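Long-range contacts in bradavidin 2 (PDB 4GGT), which binds biotin as a member of the avidin family, whose members are antiparallel beta barrels: residues A[16-21]-A[107-112]; A[50-55]-A[68-73]; A[61-66]-A[80-85]; A[89-94]-A[103-108]. One frame throughout, in Å; residues are numbered along the deposited sequence.

All four contacts belong to one antiparallel barrel of eight strands, in which each strand pairs with the next along the chain. Contact 1 closes it by joining the first strand, 14-17, to the last, 103-113; contacts 2 and 3 fall within the long span of chain between its segments. Contact 4 lines up strand 103-113 with its hairpin partner 86-95 and shares G107 and G108 with contact 1. Contacts 2 and 3 both use strand 62-69, their centres about 20 Å apart on opposite sides of the chain's centre. Contact 1 contains the biotin-site residues N18 and D109, and side chains of contacts 2 and 4 approach S74 of that site, whereas contact 3 lies farther off.

Contact 1. Residues A[16-21]-A[107-112]; sequences WKNERG and GGDIFT
K17 and T112 pair through two backbone hydrogen bonds, K17 N to T112 O at 3.1 Å and T112 N to K17 O at 2.9 Å, and the tight packing lies next to them. W16 CB touches F111 CB at 4.0 Å, and N18 CB sits over one face of the F111 ring, a CH-pi contact 3.9 Å from its centroid. N18 CG lies between its backbone N and carbonyl carbon (chi1 66°), which brings ND2 to a weak hydrogen bond with D109 OD2, while OD1 accepts a hydrogen bond from the backbone N of S22. This pairing of first and last strands shuts the avidin barrel, and N18 and D109 both contact biotin when it is bound. W78 NE1 also bonds OD2 of the buried D109. On the solvent side the exposed E19, R20 and I110 are held by polar bonds, not close apolar packing. R20 NH2 forms a salt bridge to D109 OD1 at 2.8 Å, well above the carboxylate plane. E19, bent at chi2 (-87°), takes I110 N on the syn lone pair of OE2 at 2.9 Å and more weakly on OE1. OE2 also lies 3.3 Å from D109 OD1, a like-charge approach that R20 probably offsets.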
loop_
_atom_site.group_PDB
_atom_site.type_symbol
_atom_site.label_atom_id
_atom_site.label_comp_id
_atom_site.label_asym_id
_atom_site.label_seq_id
_atom_site.Cartn_x
_atom_site.Cartn_y
_atom_site.Cartn_z
ATOM N N TRP A 16 -2.462 -6.508 7.296
ATOM C CA TRP A 16 -3.130 -6.948 6.083
ATOM C C TRP A 16 -2.099 -7.404 5.060
ATOM O O TRP A 16 -0.973 -6.884 5.015
ATOM C CB TRP A 16 -3.938 -5.805 5.461
ATOM C CG TRP A 16 -4.903 -5.063 6.398
ATOM C CD1 TRP A 16 -4.579 -4.282 7.456
ATOM C CD2 TRP A 16 -6.338 -5.028 6.292
ATOM N NE1 TRP A 16 -5.724 -3.761 8.041
ATOM C CE2 TRP A 16 -6.816 -4.214 7.347
ATOM C CE3 TRP A 16 -7.262 -5.619 5.415
ATOM C CZ2 TRP A 16 -8.176 -3.977 7.553
ATOM C CZ3 TRP A 16 -8.618 -5.373 5.609
ATOM C CH2 TRP A 16 -9.062 -4.559 6.665
ATOM N N LYS A 17 -2.484 -8.363 4.228
ATOM C CA LYS A 17 -1.623 -8.827 3.135
ATOM C C LYS A 17 -2.403 -8.940 1.848
ATOM O O LYS A 17 -3.574 -9.301 1.877
ATOM C CB LYS A 17 -0.995 -10.187 3.460
ATOM C CG LYS A 17 0.028 -10.100 4.605
ATOM C CD LYS A 17 0.577 -11.460 5.032
ATOM C CE LYS A 17 1.189 -12.215 3.888
ATOM N NZ LYS A 17 1.904 -13.445 4.383
ATOM N N ASN A 18 -1.756 -8.658 0.710
ATOM C CA ASN A 18 -2.439 -8.804 -0.580
ATOM C C ASN A 18 -2.057 -10.153 -1.171
ATOM O O ASN A 18 -1.289 -10.880 -0.559
ATOM C CB ASN A 18 -2.154 -7.618 -1.530
ATOM C CG ASN A 18 -0.697 -7.526 -1.966
ATOM O OD1 ASN A 18 0.075 -8.437 -1.726
ATOM N ND2 ASN A 18 -0.313 -6.391 -2.592
ATOM N N GLU A 19 -2.592 -10.471 -2.343
ATOM C CA GLU A 19 -2.419 -11.801 -2.909
ATOM C C GLU A 19 -0.977 -12.066 -3.346
ATOM O O GLU A 19 -0.577 -13.231 -3.442
ATOM C CB GLU A 19 -3.461 -12.084 -4.031
ATOM C CG GLU A 19 -3.651 -10.946 -5.061
ATOM C CD GLU A 19 -4.685 -9.873 -4.643
ATOM O OE1 GLU A 19 -5.927 -10.078 -4.832
ATOM O OE2 GLU A 19 -4.236 -8.802 -4.182
ATOM N N ARG A 20 -0.187 -11.002 -3.548
ATOM C CA ARG A 20 1.241 -11.112 -3.904
ATOM C C ARG A 20 2.152 -11.251 -2.660
ATOM O O ARG A 20 3.374 -11.383 -2.802
ATOM C CB ARG A 20 1.702 -9.874 -4.709
ATOM C CG ARG A 20 0.753 -9.391 -5.810
ATOM C CD ARG A 20 1.175 -8.019 -6.347
ATOM N NE ARG A 20 0.035 -7.147 -6.646
ATOM C CZ ARG A 20 -0.519 -6.973 -7.851
ATOM N NH1 ARG A 20 -0.054 -7.607 -8.932
ATOM N NH2 ARG A 20 -1.551 -6.153 -7.975
ATOM N N GLY A 21 1.571 -11.161 -1.457
ATOM C CA GLY A 21 2.321 -11.277 -0.208
ATOM C C GLY A 21 2.933 -10.004 0.364
ATOM O O GLY A 21 3.758 -10.059 1.288
ATOM N N GLY A 107 -3.363 -1.284 -11.738
ATOM C CA GLY A 107 -3.684 -2.645 -11.334
ATOM C C GLY A 107 -4.654 -2.662 -10.189
ATOM O O GLY A 107 -5.205 -1.629 -9.837
ATOM N N GLY A 108 -4.926 -3.857 -9.670
ATOM C CA GLY A 108 -5.828 -3.998 -8.516
ATOM C C GLY A 108 -5.219 -4.913 -7.466
ATOM O O GLY A 108 -4.365 -5.736 -7.784
ATOM N N ASP A 109 -5.632 -4.752 -6.211
ATOM C CA ASP A 109 -5.172 -5.627 -5.123
ATOM C C ASP A 109 -6.333 -5.809 -4.188
ATOM O O ASP A 109 -7.117 -4.883 -3.979
ATOM C CB ASP A 109 -4.075 -4.956 -4.293
ATOM C CG ASP A 109 -2.670 -5.215 -4.803
ATOM O OD1 ASP A 109 -2.417 -6.305 -5.366
ATOM O OD2 ASP A 109 -1.791 -4.346 -4.542
ATOM N N ILE A 110 -6.414 -6.979 -3.568
ATOM C CA ILE A 110 -7.294 -7.097 -2.381
ATOM C C ILE A 110 -6.402 -7.441 -1.192
ATOM O O ILE A 110 -5.702 -8.470 -1.199
ATOM C CB ILE A 110 -8.421 -8.166 -2.564
ATOM C CG1 ILE A 110 -9.205 -7.909 -3.854
ATOM C CG2 ILE A 110 -9.319 -8.214 -1.308
ATOM C CD1 ILE A 110 -10.281 -9.003 -4.173
ATOM N N PHE A 111 -6.416 -6.584 -0.183
ATOM C CA PHE A 111 -5.717 -6.863 1.059
ATOM C C PHE A 111 -6.721 -7.555 1.965
ATOM O O PHE A 111 -7.874 -7.150 2.037
ATOM C CB PHE A 111 -5.255 -5.572 1.709
ATOM C CG PHE A 111 -4.152 -4.902 0.955
ATOM C CD1 PHE A 111 -4.436 -4.101 -0.150
ATOM C CD2 PHE A 111 -2.820 -5.115 1.324
ATOM C CE1 PHE A 111 -3.398 -3.490 -0.894
ATOM C CE2 PHE A 111 -1.753 -4.507 0.613
ATOM C CZ PHE A 111 -2.051 -3.675 -0.494
ATOM N N THR A 112 -6.256 -8.584 2.648
ATOM C CA THR A 112 -7.094 -9.325 3.581
ATOM C C THR A 112 -6.498 -9.155 4.953
ATOM O O THR A 112 -5.272 -9.237 5.113
ATOM C CB THR A 112 -7.092 -10.807 3.189
ATOM O OG1 THR A 112 -7.770 -10.928 1.935
ATOM C CG2 THR A 112 -7.858 -11.638 4.213
#

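Contact 2. Residues A[50-55]-A[68-73]; sequences IPYPAA and TFAQCN
Y52 reaches from strand 51-59 across to the end of strand 62-69, its partner in a beta hairpin of the barrel, and its ring carries most of the contact. One face is covered by T68 O and by F69 CA, the latter a CH-pi contact 3.8 Å from the ring centroid; I50 CD1 lies over the opposite face. Y52 CD1 meets F69 CD2 at 3.4 Å, with the two ring planes 86° apart. The Q71 amide lies near the ring edge and nearly coplanar with it, but the 2.4 Å between Y52 OH and Q71 NE2 makes its exact placement doubtful. Were Y52 an alanine, a gap would probably open between I50 CD1 and F69 CA, and F69 CD2 would lose the ring beside it. Farther out, F69 is the centre of an inverse gamma turn, after which residues 70-72 form a 3-10 segment whose C72 is tied by a disulfide to C47. The F69 ring packs edge-to-face on F45 and lies near N40 and S74, which contact biotin when it is bound. One residue on from Y52, a water bridges the two backbones, donating to P53 O at 2.6 Å and accepting from T68 N at 2.8 Å.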
loop_
_atom_site.group_PDB
_atom_site.type_symbol
_atom_site.label_atom_id
_atom_site.label_comp_id
_atom_site.label_asym_id
_atom_site.label_seq_id
_atom_site.Cartn_x
_atom_site.Cartn_y
_atom_site.Cartn_z
ATOM N N ILE A 50 12.092 -4.167 2.316
ATOM C CA ILE A 50 12.380 -3.047 3.172
ATOM C C ILE A 50 11.066 -2.338 3.513
ATOM O O ILE A 50 10.215 -2.145 2.624
ATOM C CB ILE A 50 13.547 -2.121 2.681
ATOM C CG1 ILE A 50 13.073 -0.854 2.076
ATOM C CG2 ILE A 50 14.686 -2.854 1.951
ATOM C CD1 ILE A 50 13.267 0.214 3.045
ATOM N N PRO A 51 10.876 -2.038 4.805
ATOM C CA PRO A 51 9.639 -1.373 5.248
ATOM C C PRO A 51 9.655 0.116 4.917
ATOM O O PRO A 51 10.665 0.790 5.140
ATOM C CB PRO A 51 9.632 -1.626 6.755
ATOM C CG PRO A 51 11.101 -1.601 7.130
ATOM C CD PRO A 51 11.776 -2.328 5.944
ATOM N N TYR A 52 8.563 0.593 4.316
ATOM C CA TYR A 52 8.390 2.013 4.009
ATOM C C TYR A 52 7.147 2.552 4.659
ATOM O O TYR A 52 6.180 1.807 4.867
ATOM C CB TYR A 52 8.287 2.225 2.520
ATOM C CG TYR A 52 9.579 1.979 1.786
ATOM C CD1 TYR A 52 9.748 0.829 1.016
ATOM C CD2 TYR A 52 10.638 2.889 1.882
ATOM C CE1 TYR A 52 10.900 0.601 0.339
ATOM C CE2 TYR A 52 11.831 2.663 1.213
ATOM C CZ TYR A 52 11.945 1.518 0.438
ATOM O OH TYR A 52 13.121 1.272 -0.228
ATOM N N PRO A 53 7.139 3.860 4.970
ATOM C CA PRO A 53 5.908 4.438 5.508
ATOM C C PRO A 53 4.749 4.347 4.528
ATOM O O PRO A 53 4.944 4.461 3.307
ATOM C CB PRO A 53 6.268 5.921 5.696
ATOM C CG PRO A 53 7.714 5.951 5.807
ATOM C CD PRO A 53 8.223 4.858 4.889
ATOM N N ALA A 54 3.551 4.131 5.059
ATOM C CA ALA A 54 2.325 4.249 4.280
ATOM C C ALA A 54 1.537 5.420 4.887
ATOM O O ALA A 54 1.341 5.481 6.111
ATOM C CB ALA A 54 1.504 2.972 4.313
ATOM N N ALA A 55 1.184 6.357 4.026
ATOM C CA ALA A 55 0.425 7.552 4.421
ATOM C C ALA A 55 -0.814 7.692 3.560
ATOM O O ALA A 55 -0.799 7.451 2.343
ATOM C CB ALA A 55 1.271 8.782 4.263
ATOM N N THR A 68 6.182 5.257 -0.855
ATOM C CA THR A 68 7.311 5.638 -1.734
ATOM C C THR A 68 8.487 4.699 -1.461
ATOM O O THR A 68 8.972 4.581 -0.320
ATOM C CB THR A 68 7.663 7.131 -1.531
ATOM O OG1 THR A 68 6.550 7.890 -1.978
ATOM C CG2 THR A 68 8.906 7.509 -2.374
ATOM N N PHE A 69 8.870 3.940 -2.486
ATOM C CA PHE A 69 9.968 2.980 -2.349
ATOM C C PHE A 69 11.225 3.772 -2.711
ATOM O O PHE A 69 11.591 3.892 -3.891
ATOM C CB PHE A 69 9.780 1.769 -3.271
ATOM C CG PHE A 69 8.468 1.050 -3.049
ATOM C CD1 PHE A 69 7.357 1.384 -3.812
ATOM C CD2 PHE A 69 8.353 0.108 -2.032
ATOM C CE1 PHE A 69 6.118 0.732 -3.589
ATOM C CE2 PHE A 69 7.134 -0.551 -1.782
ATOM C CZ PHE A 69 6.034 -0.244 -2.557
ATOM N N ALA A 70 11.826 4.373 -1.695
ATOM C CA ALA A 70 12.725 5.515 -1.922
ATOM C C ALA A 70 13.933 5.152 -2.758
ATOM O O ALA A 70 14.311 5.920 -3.673
ATOM C CB ALA A 70 13.143 6.135 -0.604
ATOM N N GLN A 71 14.516 3.990 -2.482
ATOM C CA GLN A 71 15.769 3.602 -3.153
ATOM C C GLN A 71 15.547 3.189 -4.615
ATOM O O GLN A 71 16.499 3.078 -5.389
ATOM C CB GLN A 71 16.495 2.505 -2.351
ATOM C CG GLN A 71 17.120 2.989 -1.023
ATOM C CD GLN A 71 16.102 3.481 -0.000
ATOM O OE1 GLN A 71 16.244 4.581 0.559
ATOM N NE2 GLN A 71 15.059 2.688 0.236
ATOM N N CYS A 72 14.281 3.004 -4.990
ATOM C CA CYS A 72 13.861 2.551 -6.311
ATOM C C CYS A 72 13.184 3.630 -7.169
ATOM O O CYS A 72 12.695 3.333 -8.257
ATOM C CB CYS A 72 12.918 1.346 -6.148
ATOM S SG CYS A 72 13.789 -0.048 -5.328
ATOM N N ASN A 73 13.137 4.881 -6.700
ATOM C CA ASN A 73 12.501 5.939 -7.500
ATOM C C ASN A 73 11.116 5.542 -7.998
ATOM O O ASN A 73 10.769 5.621 -9.189
ATOM C CB ASN A 73 13.401 6.420 -8.674
ATOM C CG ASN A 73 14.847 6.678 -8.250
ATOM O OD1 ASN A 73 15.765 6.062 -8.790
ATOM N ND2 ASN A 73 15.048 7.530 -7.277
HETATM O O HOH W 1 6.320 6.078 1.837
#

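Contact 3. Residues A[61-66]-A[80-85]; sequences TGLYFV and GTIKGS
L63 and G80 form an antiparallel hydrogen-bonded pair, a surface contact in the avidin barrel at the place where strand 74-80 ends beside the start of strand 62-69. The two backbone bonds are alike in length but not in approach: G80 N meets L63 O at 2.9 Å nearly along the C=O axis, whereas L63 N, also at 2.9 Å, reaches G80 O from 43° above the carbonyl plane. Beyond this pair the chain leaves the sheet into the loop before strand 86-95, so contact passes from backbone to side chains. A chi1 of 88° folds the L63 side chain over the departing chain. Its CD2 branch rests 3.6 Å from T81 N, against the peptide link after G80, while CD1 reaches the tip of I82, the two side chains crossing at about a right angle. M87 and V58 also pack against L63, tying it to the strands around. On the other flank G62 packs closely with its CA 3.4 Å from G80 O, a CA-H...O contact; any CB here would clash with that same oxygen. T81 points its CB away from strand 62-69, yet the CG2 methyl still lies alongside the start of that strand, 4.1 Å from G62 CA, and 3.9 Å from T61 O just before it.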
loop_
_atom_site.group_PDB
_atom_site.type_symbol
_atom_site.label_atom_id
_atom_site.label_comp_id
_atom_site.label_asym_id
_atom_site.label_seq_id
_atom_site.Cartn_x
_atom_site.Cartn_y
_atom_site.Cartn_z
ATOM N N THR A 61 -16.268 7.327 2.892
ATOM C CA THR A 61 -16.304 6.941 1.467
ATOM C C THR A 61 -15.256 5.868 1.094
ATOM O O THR A 61 -15.315 5.285 -0.006
ATOM C CB THR A 61 -16.126 8.218 0.573
ATOM O OG1 THR A 61 -17.270 9.077 0.728
ATOM C CG2 THR A 61 -15.936 7.882 -0.909
ATOM N N GLY A 62 -14.309 5.590 1.994
ATOM C CA GLY A 62 -13.224 4.660 1.662
ATOM C C GLY A 62 -11.875 5.133 2.157
ATOM O O GLY A 62 -11.789 5.838 3.163
ATOM N N LEU A 63 -10.817 4.722 1.464
ATOM C CA LEU A 63 -9.469 5.079 1.890
ATOM C C LEU A 63 -8.506 5.156 0.721
ATOM O O LEU A 63 -8.762 4.596 -0.345
ATOM C CB LEU A 63 -8.954 4.063 2.932
ATOM C CG LEU A 63 -8.228 2.767 2.508
ATOM C CD1 LEU A 63 -7.545 2.121 3.745
ATOM C CD2 LEU A 63 -9.139 1.765 1.836
ATOM N N TYR A 64 -7.394 5.863 0.923
ATOM C CA TYR A 64 -6.284 5.764 -0.019
ATOM C C TYR A 64 -5.003 5.801 0.777
ATOM O O TYR A 64 -4.970 6.370 1.873
ATOM C CB TYR A 64 -6.286 6.872 -1.080
ATOM C CG TYR A 64 -5.790 8.242 -0.643
ATOM C CD1 TYR A 64 -6.675 9.226 -0.192
ATOM C CD2 TYR A 64 -4.417 8.559 -0.700
ATOM C CE1 TYR A 64 -6.186 10.519 0.190
ATOM C CE2 TYR A 64 -3.929 9.808 -0.327
ATOM C CZ TYR A 64 -4.817 10.778 0.126
ATOM O OH TYR A 64 -4.308 12.018 0.486
ATOM N N PHE A 65 -3.971 5.152 0.249
ATOM C CA PHE A 65 -2.641 5.321 0.874
ATOM C C PHE A 65 -1.562 5.271 -0.185
ATOM O O PHE A 65 -1.786 4.752 -1.292
ATOM C CB PHE A 65 -2.404 4.338 2.009
ATOM C CG PHE A 65 -2.550 2.891 1.598
ATOM C CD1 PHE A 65 -3.811 2.289 1.596
ATOM C CD2 PHE A 65 -1.473 2.172 1.153
ATOM C CE1 PHE A 65 -3.958 0.997 1.202
ATOM C CE2 PHE A 65 -1.630 0.845 0.778
ATOM C CZ PHE A 65 -2.859 0.284 0.773
ATOM N N VAL A 66 -0.430 5.885 0.137
ATOM C CA VAL A 66 0.684 6.027 -0.792
ATOM C C VAL A 66 1.949 5.510 -0.104
ATOM O O VAL A 66 2.182 5.761 1.083
ATOM C CB VAL A 66 0.877 7.517 -1.259
ATOM C CG1 VAL A 66 1.074 8.474 -0.096
ATOM C CG2 VAL A 66 2.042 7.622 -2.226
ATOM N N GLY A 80 -9.309 2.587 -2.350
ATOM C CA GLY A 80 -10.265 1.491 -2.187
ATOM C C GLY A 80 -11.221 1.702 -1.040
ATOM O O GLY A 80 -11.566 2.841 -0.678
ATOM N N THR A 81 -11.623 0.598 -0.441
ATOM C CA THR A 81 -12.640 0.640 0.614
ATOM C C THR A 81 -12.389 -0.516 1.544
ATOM O O THR A 81 -11.589 -1.399 1.234
ATOM C CB THR A 81 -14.102 0.536 0.052
ATOM O OG1 THR A 81 -14.261 -0.713 -0.627
ATOM C CG2 THR A 81 -14.395 1.639 -0.922
ATOM N N ILE A 82 -13.048 -0.493 2.698
ATOM C CA ILE A 82 -12.948 -1.573 3.654
ATOM C C ILE A 82 -14.316 -2.212 3.817
ATOM O O ILE A 82 -15.296 -1.514 4.091
ATOM C CB ILE A 82 -12.427 -1.082 5.032
ATOM C CG1 ILE A 82 -11.045 -0.441 4.886
ATOM C CG2 ILE A 82 -12.313 -2.237 5.991
ATOM C CD1 ILE A 82 -10.825 0.704 5.813
ATOM N N LYS A 83 -14.367 -3.520 3.618
ATOM C CA LYS A 83 -15.589 -4.293 3.767
ATOM C C LYS A 83 -15.243 -5.449 4.668
ATOM O O LYS A 83 -14.752 -6.486 4.213
ATOM C CB LYS A 83 -16.101 -4.767 2.404
ATOM C CG LYS A 83 -16.472 -3.614 1.443
ATOM C CD LYS A 83 -17.612 -2.750 2.018
ATOM C CE LYS A 83 -17.785 -1.478 1.226
ATOM N NZ LYS A 83 -18.869 -0.620 1.780
ATOM N N GLY A 84 -15.423 -5.231 5.969
ATOM C CA GLY A 84 -15.073 -6.239 6.962
ATOM C C GLY A 84 -13.597 -6.568 6.943
ATOM O O GLY A 84 -12.772 -5.690 7.163
ATOM N N SER A 85 -13.263 -7.820 6.626
ATOM C CA SER A 85 -11.887 -8.327 6.708
ATOM C C SER A 85 -11.150 -8.202 5.346
ATOM O O SER A 85 -10.054 -8.715 5.154
ATOM C CB SER A 85 -11.898 -9.775 7.219
ATOM O OG SER A 85 -10.586 -10.198 7.549
#

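Contact 4. Residues A[89-94]-A[103-108]; sequences TSWTLF and SRLKGG
W91 lays its indole across the backbone of residues 105-108. From CB, a chi1 of 52° tips the ring over the neighbouring strand. CG passes G107 O at 3.9 Å, and CD1 lies 3.7 Å from G108 C. NE1 comes within 3.3 Å of G108 O, near the ring plane. CE2 and CZ2 cover G107 CA, which stands over the six-membered ring in a CH-pi contact, 3.7 Å from its centroid. Farther on, CZ3 meets L105 O at 3.6 Å, and CH2 at the tip touches L105 CD2 at 3.8 Å. Beneath the indole runs a regular antiparallel hairpin of the avidin barrel, strands 86-95 and 103-113, with W91-G107 and L93-L105 as its hydrogen-bonded pairs; the straightest bond, L93 N to L105 O, is 2.8 Å long. A CB on G107 would clash with CZ2, so the missing side chain lets the ring lie flat. A serine in place of W91 would probably uncover G107 CA and take from L105 CD2 the indole edge it packs on. On the other face of the sheet, F94 lies alongside R104, whose CB sits over the ring centre, 3.7 Å from its centroid.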
loop_
_atom_site.group_PDB
_atom_site.type_symbol
_atom_site.label_atom_id
_atom_site.label_comp_id
_atom_site.label_asym_id
_atom_site.label_seq_id
_atom_site.Cartn_x
_atom_site.Cartn_y
_atom_site.Cartn_z
ATOM N N THR A 89 -8.880 -2.722 -3.621
ATOM C CA THR A 89 -8.250 -1.455 -4.000
ATOM C C THR A 89 -7.857 -1.492 -5.470
ATOM O O THR A 89 -7.719 -2.579 -6.070
ATOM C CB THR A 89 -6.916 -1.198 -3.233
ATOM O OG1 THR A 89 -5.976 -2.237 -3.564
ATOM C CG2 THR A 89 -7.109 -1.090 -1.724
ATOM N N SER A 90 -7.705 -0.305 -6.058
ATOM C CA SER A 90 -7.013 -0.192 -7.350
ATOM C C SER A 90 -5.712 0.565 -7.079
ATOM O O SER A 90 -5.641 1.333 -6.136
ATOM C CB SER A 90 -7.831 0.566 -8.387
ATOM O OG SER A 90 -8.194 1.880 -7.940
ATOM N N TRP A 91 -4.676 0.328 -7.875
ATOM C CA TRP A 91 -3.460 1.110 -7.644
ATOM C C TRP A 91 -2.849 1.656 -8.912
ATOM O O TRP A 91 -3.142 1.168 -9.995
ATOM C CB TRP A 91 -2.435 0.313 -6.843
ATOM C CG TRP A 91 -2.156 -1.024 -7.433
ATOM C CD1 TRP A 91 -2.678 -2.212 -7.027
ATOM C CD2 TRP A 91 -1.295 -1.313 -8.558
ATOM N NE1 TRP A 91 -2.170 -3.227 -7.801
ATOM C CE2 TRP A 91 -1.338 -2.706 -8.756
ATOM C CE3 TRP A 91 -0.472 -0.531 -9.393
ATOM C CZ2 TRP A 91 -0.593 -3.351 -9.763
ATOM C CZ3 TRP A 91 0.248 -1.158 -10.413
ATOM C CH2 TRP A 91 0.193 -2.561 -10.586
ATOM N N THR A 92 -2.004 2.672 -8.755
ATOM C CA THR A 92 -1.283 3.282 -9.868
ATOM C C THR A 92 0.148 3.402 -9.334
ATOM O O THR A 92 0.343 3.910 -8.232
ATOM C CB THR A 92 -1.857 4.666 -10.196
ATOM O OG1 THR A 92 -3.222 4.535 -10.627
ATOM C CG2 THR A 92 -1.034 5.387 -11.301
ATOM N N LEU A 93 1.102 2.852 -10.094
ATOM C CA LEU A 93 2.537 2.850 -9.771
ATOM C C LEU A 93 3.193 3.833 -10.739
ATOM O O LEU A 93 2.927 3.804 -11.944
ATOM C CB LEU A 93 3.124 1.453 -10.010
ATOM C CG LEU A 93 4.647 1.369 -10.170
ATOM C CD1 LEU A 93 5.303 1.619 -8.809
ATOM C CD2 LEU A 93 5.089 0.023 -10.788
ATOM N N PHE A 94 4.031 4.711 -10.208
ATOM C CA PHE A 94 4.886 5.554 -11.049
ATOM C C PHE A 94 6.328 5.224 -10.767
ATOM O O PHE A 94 6.724 5.117 -9.622
ATOM C CB PHE A 94 4.607 7.029 -10.795
ATOM C CG PHE A 94 3.647 7.629 -11.793
ATOM C CD1 PHE A 94 2.273 7.560 -11.587
ATOM C CD2 PHE A 94 4.119 8.171 -12.981
ATOM C CE1 PHE A 94 1.381 8.082 -12.522
ATOM C CE2 PHE A 94 3.239 8.705 -13.930
ATOM C CZ PHE A 94 1.863 8.670 -13.684
ATOM N N SER A 103 7.685 5.597 -16.182
ATOM C CA SER A 103 6.541 4.899 -16.732
ATOM C C SER A 103 5.480 4.803 -15.641
ATOM O O SER A 103 5.769 5.074 -14.466
ATOM C CB SER A 103 6.963 3.501 -17.191
ATOM O OG SER A 103 8.208 3.553 -17.877
ATOM N N ARG A 104 4.268 4.442 -16.044
ATOM C CA ARG A 104 3.200 4.157 -15.087
ATOM C C ARG A 104 2.580 2.795 -15.342
ATOM O O ARG A 104 2.587 2.292 -16.475
ATOM C CB ARG A 104 2.156 5.273 -15.045
ATOM C CG ARG A 104 0.796 5.005 -15.678
ATOM C CD ARG A 104 0.029 6.306 -15.782
ATOM N NE ARG A 104 -1.369 6.141 -16.163
ATOM C CZ ARG A 104 -1.816 6.028 -17.413
ATOM N NH1 ARG A 104 -0.976 6.031 -18.445
ATOM N NH2 ARG A 104 -3.114 5.899 -17.630
ATOM N N LEU A 105 2.082 2.188 -14.268
ATOM C CA LEU A 105 1.388 0.912 -14.353
ATOM C C LEU A 105 0.164 1.021 -13.474
ATOM O O LEU A 105 0.158 1.773 -12.505
ATOM C CB LEU A 105 2.290 -0.216 -13.872
ATOM C CG LEU A 105 1.992 -1.672 -14.258
ATOM C CD1 LEU A 105 2.315 -1.913 -15.735
ATOM C CD2 LEU A 105 2.811 -2.605 -13.392
ATOM N N LYS A 106 -0.882 0.283 -13.847
ATOM C CA LYS A 106 -2.144 0.307 -13.119
ATOM C C LYS A 106 -2.602 -1.115 -12.816
ATOM O O LYS A 106 -2.240 -2.060 -13.514
ATOM C CB LYS A 106 -3.208 1.074 -13.901
ATOM C CG LYS A 106 -2.997 2.598 -13.908
ATOM C CD LYS A 106 -4.194 3.349 -14.475
ATOM C CE LYS A 106 -3.951 4.854 -14.419
ATOM N NZ LYS A 106 -4.964 5.656 -15.168
ATOM N N GLY A 107 -3.363 -1.284 -11.738
ATOM C CA GLY A 107 -3.684 -2.645 -11.334
ATOM C C GLY A 107 -4.654 -2.662 -10.189
ATOM O O GLY A 107 -5.205 -1.629 -9.837
ATOM N N GLY A 108 -4.926 -3.857 -9.670
ATOM C CA GLY A 108 -5.828 -3.998 -8.516
ATOM C C GLY A 108 -5.219 -4.913 -7.466
ATOM O O GLY A 108 -4.365 -5.736 -7.784
#